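Local coordinates for protein serine-tRNA ligase (Naegleria fowleri, PDB 6BLJ) that probably attaches serine to its cognate tRNA in the cytoplasm, going through a seryl-adenylate made from ATP, as other class II seryl-tRNA synthetases do, at residues 350-353 / 354-357; 295-298 / 299-303; 200-203 / 204-207; 398-401 / 402-405. One frame throughout, in Å; residues are numbered along the deposited sequence.

Contact 1: residues 350-353 / 354-357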
loop_
_atom_site.group_PDB
_atom_site.type_symbol
_atom_site.label_atom_id
_atom_site.label_comp_id
_atom_site.label_asym_id
_atom_site.label_seq_id
_atom_site.Cartn_x
_atom_site.Cartn_y
_atom_site.Cartn_z
ATOM N N TRP A 350 -12.355 -33.810 6.924
ATOM C CA TRP A 350 -13.661 -33.409 7.449
ATOM C C TRP A 350 -13.861 -33.894 8.879
ATOM O O TRP A 350 -14.470 -33.193 9.698
ATOM C CB TRP A 350 -14.782 -33.910 6.520
ATOM C CG TRP A 350 -14.671 -33.210 5.205
ATOM C CD1 TRP A 350 -14.315 -33.751 4.003
ATOM C CD2 TRP A 350 -14.794 -31.798 4.991
ATOM N NE1 TRP A 350 -14.249 -32.767 3.046
ATOM C CE2 TRP A 350 -14.534 -31.558 3.630
ATOM C CE3 TRP A 350 -15.114 -30.714 5.822
ATOM C CZ2 TRP A 350 -14.586 -30.281 3.077
ATOM C CZ3 TRP A 350 -15.169 -29.445 5.271
ATOM C CH2 TRP A 350 -14.901 -29.238 3.914
ATOM N N GLU A 351 -13.365 -35.089 9.203
ATOM C CA GLU A 351 -13.376 -35.520 10.597
ATOM C C GLU A 351 -12.483 -34.627 11.455
ATOM O O GLU A 351 -12.830 -34.291 12.596
ATOM C CB GLU A 351 -12.950 -36.988 10.689
ATOM C CG GLU A 351 -13.948 -37.936 10.033
ATOM C CD GLU A 351 -13.413 -39.348 9.874
ATOM O OE1 GLU A 351 -12.300 -39.632 10.362
ATOM O OE2 GLU A 351 -14.105 -40.175 9.247
ATOM N N MET A 352 -11.338 -34.209 10.919
ATOM C CA MET A 352 -10.451 -33.335 11.685
ATOM C C MET A 352 -11.075 -31.954 11.898
ATOM O O MET A 352 -10.854 -31.321 12.942
ATOM C CB MET A 352 -9.096 -33.230 10.978
ATOM C CG MET A 352 -8.009 -32.520 11.776
ATOM S SD MET A 352 -7.676 -33.343 13.350
ATOM C CE MET A 352 -7.187 -34.987 12.809
ATOM N N PHE A 353 -11.832 -31.466 10.912
ATOM C CA PHE A 353 -12.570 -30.217 11.060
ATOM C C PHE A 353 -13.470 -30.262 12.294
ATOM O O PHE A 353 -13.449 -29.350 13.129
ATOM C CB PHE A 353 -13.388 -29.967 9.779
ATOM C CG PHE A 353 -14.227 -28.699 9.799
ATOM C CD1 PHE A 353 -13.710 -27.498 9.314
ATOM C CD2 PHE A 353 -15.531 -28.709 10.273
ATOM C CE1 PHE A 353 -14.471 -26.333 9.317
ATOM C CE2 PHE A 353 -16.297 -27.547 10.280
ATOM C CZ PHE A 353 -15.769 -26.361 9.797
ATOM N N ASP A 354 -14.255 -31.340 12.429
ATOM C CA ASP A 354 -15.126 -31.507 13.590
ATOM C C ASP A 354 -14.325 -31.571 14.886
ATOM O O ASP A 354 -14.746 -31.021 15.911
ATOM C CB ASP A 354 -15.975 -32.780 13.432
ATOM C CG ASP A 354 -16.987 -32.678 12.300
ATOM O OD1 ASP A 354 -17.302 -31.549 11.878
ATOM O OD2 ASP A 354 -17.477 -33.724 11.841
ATOM N N GLU A 355 -13.178 -32.261 14.864
ATOM C CA GLU A 355 -12.342 -32.351 16.058
ATOM C C GLU A 355 -11.826 -30.976 16.476
ATOM O O GLU A 355 -11.821 -30.644 17.668
ATOM C CB GLU A 355 -11.163 -33.305 15.815
ATOM C CG GLU A 355 -10.135 -33.315 16.961
ATOM C CD GLU A 355 -8.922 -34.219 16.707
ATOM O OE1 GLU A 355 -9.104 -35.375 16.267
ATOM O OE2 GLU A 355 -7.778 -33.750 16.938
ATOM N N MET A 356 -11.416 -30.151 15.501
ATOM C CA MET A 356 -10.800 -28.861 15.814
ATOM C C MET A 356 -11.823 -27.866 16.340
ATOM O O MET A 356 -11.547 -27.143 17.303
ATOM C CB MET A 356 -10.088 -28.307 14.574
ATOM C CG MET A 356 -8.870 -29.169 14.172
ATOM S SD MET A 356 -8.262 -28.834 12.506
ATOM C CE MET A 356 -7.522 -27.206 12.741
ATOM N N ILE A 357 -12.998 -27.777 15.707
ATOM C CA ILE A 357 -14.006 -26.888 16.273
ATOM C C ILE A 357 -14.435 -27.429 17.632
ATOM O O ILE A 357 -14.694 -26.655 18.557
ATOM C CB ILE A 357 -15.195 -26.685 15.303
ATOM C CG1 ILE A 357 -16.098 -25.528 15.763
ATOM C CG2 ILE A 357 -16.026 -27.973 15.138
ATOM C CD1 ILE A 357 -15.387 -24.180 15.833
#

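Contact 2: residues 295-298 / 299-303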
loop_
_atom_site.group_PDB
_atom_site.type_symbol
_atom_site.label_atom_id
_atom_site.label_comp_id
_atom_site.label_asym_id
_atom_site.label_seq_id
_atom_site.Cartn_x
_atom_site.Cartn_y
_atom_site.Cartn_z
ATOM N N LYS A 295 7.387 -30.580 1.148
ATOM C CA LYS A 295 7.566 -31.812 1.899
ATOM C C LYS A 295 6.567 -32.868 1.433
ATOM O O LYS A 295 5.557 -32.566 0.797
ATOM C CB LYS A 295 7.432 -31.552 3.400
ATOM C CG LYS A 295 8.603 -30.748 3.955
ATOM C CD LYS A 295 8.488 -30.536 5.454
ATOM C CE LYS A 295 9.742 -29.865 6.018
ATOM N NZ LYS A 295 9.443 -29.140 7.287
ATOM N N ARG A 296 6.882 -34.122 1.740
ATOM C CA ARG A 296 6.080 -35.275 1.361
ATOM C C ARG A 296 5.807 -36.116 2.600
ATOM O O ARG A 296 6.723 -36.384 3.379
ATOM C CB ARG A 296 6.843 -36.094 0.314
ATOM C CG ARG A 296 6.028 -36.988 -0.569
ATOM C CD ARG A 296 6.813 -37.239 -1.852
ATOM N NE ARG A 296 5.986 -37.802 -2.916
ATOM C CZ ARG A 296 6.121 -37.496 -4.202
ATOM N NH1 ARG A 296 5.326 -38.058 -5.103
ATOM N NH2 ARG A 296 7.042 -36.619 -4.587
ATOM N N PHE A 297 4.557 -36.553 2.779
ATOM C CA PHE A 297 4.184 -37.320 3.963
ATOM C C PHE A 297 3.389 -38.570 3.599
ATOM O O PHE A 297 2.486 -38.526 2.755
ATOM C CB PHE A 297 3.379 -36.463 4.944
ATOM C CG PHE A 297 4.129 -35.262 5.459
ATOM C CD1 PHE A 297 5.154 -35.410 6.387
ATOM C CD2 PHE A 297 3.796 -33.985 5.036
ATOM C CE1 PHE A 297 5.839 -34.306 6.876
ATOM C CE2 PHE A 297 4.483 -32.868 5.525
ATOM C CZ PHE A 297 5.500 -33.029 6.442
ATOM N N ASP A 298 3.730 -39.682 4.251
ATOM C CA ASP A 298 3.019 -40.947 4.135
ATOM C C ASP A 298 1.810 -40.976 5.056
ATOM O O ASP A 298 1.711 -40.216 6.025
ATOM C CB ASP A 298 3.924 -42.118 4.516
ATOM C CG ASP A 298 4.846 -42.514 3.410
ATOM O OD1 ASP A 298 4.449 -42.374 2.235
ATOM O OD2 ASP A 298 5.974 -42.960 3.719
ATOM N N GLU A 299 0.906 -41.913 4.768
ATOM C CA GLU A 299 -0.243 -42.138 5.639
ATOM C C GLU A 299 0.208 -42.384 7.072
ATOM O O GLU A 299 -0.435 -41.928 8.025
ATOM C CB GLU A 299 -1.063 -43.329 5.129
ATOM C CG GLU A 299 -2.352 -43.549 5.886
ATOM C CD GLU A 299 -3.363 -42.457 5.602
ATOM O OE1 GLU A 299 -3.301 -41.873 4.501
ATOM O OE2 GLU A 299 -4.211 -42.168 6.469
ATOM N N SER A 300 1.314 -43.115 7.241
ATOM C CA SER A 300 1.826 -43.423 8.570
ATOM C C SER A 300 2.326 -42.186 9.307
ATOM O O SER A 300 2.445 -42.225 10.536
ATOM C CB SER A 300 2.953 -44.450 8.465
ATOM O OG SER A 300 4.114 -43.879 7.879
ATOM N N GLU A 301 2.624 -41.102 8.589
ATOM C CA GLU A 301 3.133 -39.863 9.166
ATOM C C GLU A 301 2.047 -38.814 9.365
ATOM O O GLU A 301 2.367 -37.669 9.684
ATOM C CB GLU A 301 4.234 -39.278 8.280
ATOM C CG GLU A 301 5.403 -40.215 8.062
ATOM C CD GLU A 301 6.333 -39.740 6.961
ATOM O OE1 GLU A 301 5.852 -39.512 5.828
ATOM O OE2 GLU A 301 7.546 -39.605 7.229
ATOM N N LEU A 302 0.785 -39.167 9.160
ATOM C CA LEU A 302 -0.309 -38.219 9.250
ATOM C C LEU A 302 -1.344 -38.740 10.234
ATOM O O LEU A 302 -1.491 -39.953 10.395
ATOM C CB LEU A 302 -0.942 -37.992 7.868
ATOM C CG LEU A 302 -0.023 -37.356 6.818
ATOM C CD1 LEU A 302 -0.526 -37.620 5.405
ATOM C CD2 LEU A 302 0.102 -35.832 7.053
ATOM N N PRO A 303 -2.061 -37.849 10.922
ATOM C CA PRO A 303 -2.025 -36.386 10.798
ATOM C C PRO A 303 -0.891 -35.703 11.566
ATOM O O PRO A 303 -0.295 -36.287 12.466
ATOM C CB PRO A 303 -3.380 -35.969 11.372
ATOM C CG PRO A 303 -3.645 -37.005 12.426
ATOM C CD PRO A 303 -3.113 -38.301 11.850
#

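Contact 3: residues 200-203 / 204-207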
loop_
_atom_site.group_PDB
_atom_site.type_symbol
_atom_site.label_atom_id
_atom_site.label_comp_id
_atom_site.label_asym_id
_atom_site.label_seq_id
_atom_site.Cartn_x
_atom_site.Cartn_y
_atom_site.Cartn_z
ATOM N N GLY A 200 -6.048 -1.210 34.147
ATOM C CA GLY A 200 -5.244 -2.152 33.393
ATOM C C GLY A 200 -5.035 -1.829 31.930
ATOM O O GLY A 200 -4.440 -2.630 31.208
ATOM N N LEU A 201 -5.534 -0.689 31.462
ATOM C CA LEU A 201 -5.513 -0.399 30.035
ATOM C C LEU A 201 -5.225 1.070 29.815
ATOM O O LEU A 201 -5.944 1.930 30.339
ATOM C CB LEU A 201 -6.840 -0.778 29.374
ATOM C CG LEU A 201 -6.992 -0.465 27.883
ATOM C CD1 LEU A 201 -5.954 -1.239 27.094
ATOM C CD2 LEU A 201 -8.417 -0.783 27.376
ATOM N N ALA A 202 -4.207 1.355 29.005
ATOM C CA ALA A 202 -3.803 2.723 28.673
ATOM C C ALA A 202 -3.842 2.899 27.156
ATOM O O ALA A 202 -2.830 2.731 26.476
ATOM C CB ALA A 202 -2.417 3.018 29.235
ATOM N N THR A 203 -5.009 3.272 26.621
ATOM C CA THR A 203 -5.109 3.552 25.190
ATOM C C THR A 203 -4.536 4.917 24.830
ATOM O O THR A 203 -4.139 5.122 23.680
ATOM C CB THR A 203 -6.568 3.494 24.726
ATOM O OG1 THR A 203 -7.292 4.543 25.383
ATOM C CG2 THR A 203 -7.199 2.113 25.088
ATOM N N GLU A 204 -4.503 5.849 25.788
ATOM C CA GLU A 204 -3.981 7.191 25.542
ATOM C C GLU A 204 -2.474 7.163 25.271
ATOM O O GLU A 204 -2.019 7.575 24.201
ATOM C CB GLU A 204 -4.311 8.098 26.733
ATOM C CG GLU A 204 -5.813 8.390 26.937
ATOM C CD GLU A 204 -6.598 7.300 27.689
ATOM O OE1 GLU A 204 -5.999 6.310 28.192
ATOM O OE2 GLU A 204 -7.841 7.445 27.766
ATOM N N GLU A 205 -1.678 6.677 26.227
ATOM C CA GLU A 205 -0.257 6.461 25.957
ATOM C C GLU A 205 -0.057 5.461 24.818
ATOM O O GLU A 205 0.866 5.608 24.014
ATOM C CB GLU A 205 0.461 5.970 27.219
ATOM C CG GLU A 205 0.554 7.005 28.342
ATOM C CD GLU A 205 -0.650 6.991 29.271
ATOM O OE1 GLU A 205 -1.697 6.410 28.909
ATOM O OE2 GLU A 205 -0.542 7.556 30.378
ATOM N N GLY A 206 -0.923 4.445 24.728
ATOM C CA GLY A 206 -0.792 3.453 23.668
ATOM C C GLY A 206 -0.854 4.058 22.273
ATOM O O GLY A 206 -0.049 3.727 21.395
ATOM N N THR A 207 -1.815 4.954 22.042
ATOM C CA THR A 207 -1.928 5.538 20.710
ATOM C C THR A 207 -0.878 6.617 20.497
ATOM O O THR A 207 -0.328 6.746 19.397
ATOM C CB THR A 207 -3.325 6.109 20.491
ATOM O OG1 THR A 207 -3.569 7.112 21.474
ATOM C CG2 THR A 207 -4.365 5.012 20.601
HETATM O O HOH W 1 -7.189 3.791 28.649
#

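Contact 4: residues 398-401 / 402-405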
loop_
_atom_site.group_PDB
_atom_site.type_symbol
_atom_site.label_atom_id
_atom_site.label_comp_id
_atom_site.label_asym_id
_atom_site.label_seq_id
_atom_site.Cartn_x
_atom_site.Cartn_y
_atom_site.Cartn_z
ATOM N N ALA A 398 -22.256 -5.445 25.227
ATOM C CA ALA A 398 -22.280 -4.850 23.893
ATOM C C ALA A 398 -23.497 -3.965 23.693
ATOM O O ALA A 398 -24.522 -4.102 24.370
ATOM C CB ALA A 398 -22.296 -5.929 22.811
ATOM N N ASP A 399 -23.379 -3.066 22.714
ATOM C CA ASP A 399 -24.535 -2.310 22.259
ATOM C C ASP A 399 -25.571 -3.279 21.712
ATOM O O ASP A 399 -25.236 -4.341 21.176
ATOM C CB ASP A 399 -24.130 -1.293 21.179
ATOM C CG ASP A 399 -23.135 -0.265 21.693
ATOM O OD1 ASP A 399 -23.220 0.085 22.890
ATOM O OD2 ASP A 399 -22.259 0.175 20.912
ATOM N N GLU A 400 -26.839 -2.893 21.845
ATOM C CA GLU A 400 -27.963 -3.746 21.473
ATOM C C GLU A 400 -27.792 -4.307 20.068
ATOM O O GLU A 400 -27.421 -3.589 19.136
ATOM C CB GLU A 400 -29.264 -2.944 21.593
ATOM C CG GLU A 400 -30.539 -3.748 21.417
ATOM C CD GLU A 400 -31.788 -2.902 21.656
ATOM O OE1 GLU A 400 -31.724 -1.668 21.464
ATOM O OE2 GLU A 400 -32.825 -3.468 22.068
ATOM N N GLY A 401 -28.034 -5.612 19.933
ATOM C CA GLY A 401 -27.879 -6.308 18.674
ATOM C C GLY A 401 -26.481 -6.802 18.359
ATOM O O GLY A 401 -26.327 -7.611 17.438
ATOM N N ASN A 402 -25.459 -6.370 19.096
ATOM C CA ASN A 402 -24.083 -6.755 18.802
ATOM C C ASN A 402 -23.513 -7.707 19.847
ATOM O O ASN A 402 -22.296 -7.740 20.056
ATOM C CB ASN A 402 -23.183 -5.527 18.688
ATOM C CG ASN A 402 -23.600 -4.603 17.568
ATOM O OD1 ASN A 402 -23.653 -5.003 16.404
ATOM N ND2 ASN A 402 -23.888 -3.350 17.914
ATOM N N GLU A 403 -24.373 -8.498 20.494
ATOM C CA GLU A 403 -23.946 -9.262 21.663
ATOM C C GLU A 403 -23.104 -10.487 21.312
ATOM O O GLU A 403 -22.255 -10.889 22.113
ATOM C CB GLU A 403 -25.166 -9.683 22.489
ATOM C CG GLU A 403 -25.925 -8.522 23.124
ATOM C CD GLU A 403 -26.983 -7.920 22.203
ATOM O OE1 GLU A 403 -27.184 -8.445 21.086
ATOM O OE2 GLU A 403 -27.598 -6.908 22.592
ATOM N N TYR A 404 -23.324 -11.107 20.155
ATOM C CA TYR A 404 -22.533 -12.260 19.727
ATOM C C TYR A 404 -21.469 -11.804 18.733
ATOM O O TYR A 404 -21.804 -11.296 17.657
ATOM C CB TYR A 404 -23.419 -13.346 19.110
ATOM C CG TYR A 404 -24.102 -14.218 20.142
ATOM C CD1 TYR A 404 -23.372 -15.171 20.849
ATOM C CD2 TYR A 404 -25.458 -14.078 20.428
ATOM C CE1 TYR A 404 -23.965 -15.975 21.814
ATOM C CE2 TYR A 404 -26.079 -14.896 21.409
ATOM C CZ TYR A 404 -25.304 -15.835 22.092
ATOM O OH TYR A 404 -25.835 -16.653 23.059
ATOM N N ARG A 405 -20.188 -11.994 19.083
ATOM C CA ARG A 405 -19.086 -11.602 18.215
ATOM C C ARG A 405 -18.094 -12.747 18.072
ATOM O O ARG A 405 -17.835 -13.484 19.031
ATOM C CB ARG A 405 -18.361 -10.356 18.749
ATOM C CG ARG A 405 -19.253 -9.113 18.898
ATOM C CD ARG A 405 -19.818 -8.608 17.570
ATOM N NE ARG A 405 -18.783 -8.217 16.605
ATOM C CZ ARG A 405 -18.168 -7.031 16.564
ATOM N NH1 ARG A 405 -18.449 -6.070 17.444
ATOM N NH2 ARG A 405 -17.257 -6.805 15.631
HETATM O O HOH W 2 -25.723 -10.668 18.180
#

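Contact 1: residues 350-353 / 354-357
Met352 and Met356 meet one turn apart on helix 348-366, in a local i to i+4 contact along an alpha-helix that packs on the sheet of the class II synthetase core. The backbone bonds are those of a regular alpha-helix. Ile357 N points at Phe353 O over 3.1 Å with an N-H...O angle of 177°. Met356 N reaches Met352 O at 2.9 Å, and Glu355 N reaches Glu351 O at 3.1 Å. The bond from Asp354 N to Trp350 O is weak.

On the buried side, Met352 CG lies 3.8 Å from Met356 SD, and the two thioether chains pass at a slant. This side faces the sheet: Val340 of strand 332-342 touches both methionines, Leu441 and Ser443 of strand 436-447 meet Met356, and the Phe353 ring packs on Cys410 and Asn412 of strand 404-412 and meets Phe389 edge-to-face.

Met352 and Glu355 run side by side in the same direction. The bend of Met352 at chi2 (59°) lays SD beside the carboxylate, 3.6 Å from Glu355 OE2. That oxygen has its polar partners elsewhere, in a hydrogen bond to Tyr241 and a salt bridge to Lys305, which would be expected to keep the carboxylate ionised.

At the exposed side, Asp354 OD1 lies in the plane of the Phe353 ring, at its edge, 3.7 Å from Phe353 CD2; the carboxylate is turned 68° from that ring.

Contact 2: residues 295-298 / 299-303
The Phe297 ring has the Glu301 carboxylate at its edge: Glu301 OE1 lies near the ring plane, and the two flat groups are turned 68° apart. The two side chains cross at about a right angle. Leu302 CD2 packs on Phe297 CB at 3.9 Å.

The same Glu301 OE1 takes the N-H of Asp298. This bond is short, 2.6 Å from Asp298 N to Glu301 OE1, and nearly straight at 177°. It uses the anti lone pair of the carboxylate oxygen. The Glu301 chain is extended beyond CG (chi2 168°), which carries the carboxylate back to the start of the turn.

The side-chain bond is one half of a capping box, at the head of the 3-10 turn 299-301. The return bond is instead the backbone i to i+3 bond of that turn, from Glu301 N to Asp298 O at 2.9 Å. The turn leads from strand 296-297 towards strand 304-313 of the catalytic core.

Asp298 OD2 lies 4.0 Å from Glu301 OE1, a pair of like charges at the surface. Glu299 turns to other partners: Lys348 in a salt bridge, and the hydroxyls of Tyr425 and Ser343.

Contact 3: residues 200-203 / 204-207
From Ala202 the backbone passes out of strand 201-202 into helix 203-210, with Ala202 at the N-cap position: Gly206 N donates to Ala202 O at 3.1 Å, and Thr207 N to Thr203 O at 2.8 Å. Gly206, having no side chain, lets the helix turn pass close to Ala202 O.

Water 1 ties the strand end to the first helical turn. It accepts from Thr203 N at 3.0 Å. It donates to Leu201 O at 2.8 Å and to Glu204 OE1, also at 2.8 Å. The Glu204 chain bends at chi2 (82°), which folds its carboxylate back to the water and alongside Thr203 OG1. That hydroxyl is hydrogen-bonded to Arg196. Thr207 OG1 lies 3.0 Å from Thr203 O, although Glu204 O is also near it.

Glu205 folds back in the same way, and its OE1 rests 3.5 Å from Ala202 CB. This helix start belongs to a subunit interface: Glu205 OE2 forms a salt bridge with Lys295 of the second subunit, and Phe291 of the second subunit packs on both Ala202 and Glu205. Within the chain, strand 201-202 pairs antiparallel with strand 216-218, whose Leu218 touches Ala202 and whose Phe216 touches Glu205.

Contact 4: residues 398-401 / 402-405
Glu403 OE2 is shared between Gly401 N, 3.0 Å away, and the ammonium group of Lys179, with which it forms a salt bridge. The N-H of Gly401 comes in on the syn side, 30° out of the carboxylate plane, and the bond is bent (141°). Glu403 gets there by a bend at chi2 (87°), which turns the carboxylate back over the peptide of Gly401. Its other oxygen, Glu403 OE1, lies 3.2 Å from Gly401 N. Lys179 is also hydrogen-bonded to Ala398 O, and its charge would be expected to stabilise the ionised carboxylate.

The backbone here makes a type II beta turn from Asp399 to Asn402, closed by Asn402 N donating to Asp399 O at 2.9 Å. Gly401 holds the third position, with the positive phi that a type II turn has there. The turn lies in the connection between the antiparallel strands 387-394 and 404-412 of the catalytic core.

Just before the turn, Ala398 CB sits 3.3 Å from Asn402 O. Asp399 CB lies 3.9 Å from Asn402 ND2, whose hydrogen bond goes to Asp162 of the third subunit. Asp399 itself forms a salt bridge with Lys190. Water 2 bridges the way into the strand, donating to Gly401 O at 3.2 Å and accepting from Tyr404 N at 3.1 Å.

Overall arrangement
Along the chain the contacts follow in the order 3, 2, 1, 4, and none crosses or encloses another. Each is local: contacts 2 and 4 close turns, contact 3 starts a helix and contact 1 spans one helical turn. Contact 3 joins strand 201-202 to helix 203-210, away from the main sheet. Contact 2 turns the chain from strand 296-297 towards strand 304-313. Contact 1 lies on helix 348-366, against that sheet. Contact 4 leads into strand 404-412. Contacts 1 and 2 touch, Met352 CE packing 4.1 Å from Pro303 CG. Within one chain contacts 2 and 3 have centres about 47 Å apart, yet Glu205 pairs with Lys295 of the second subunit across the interface.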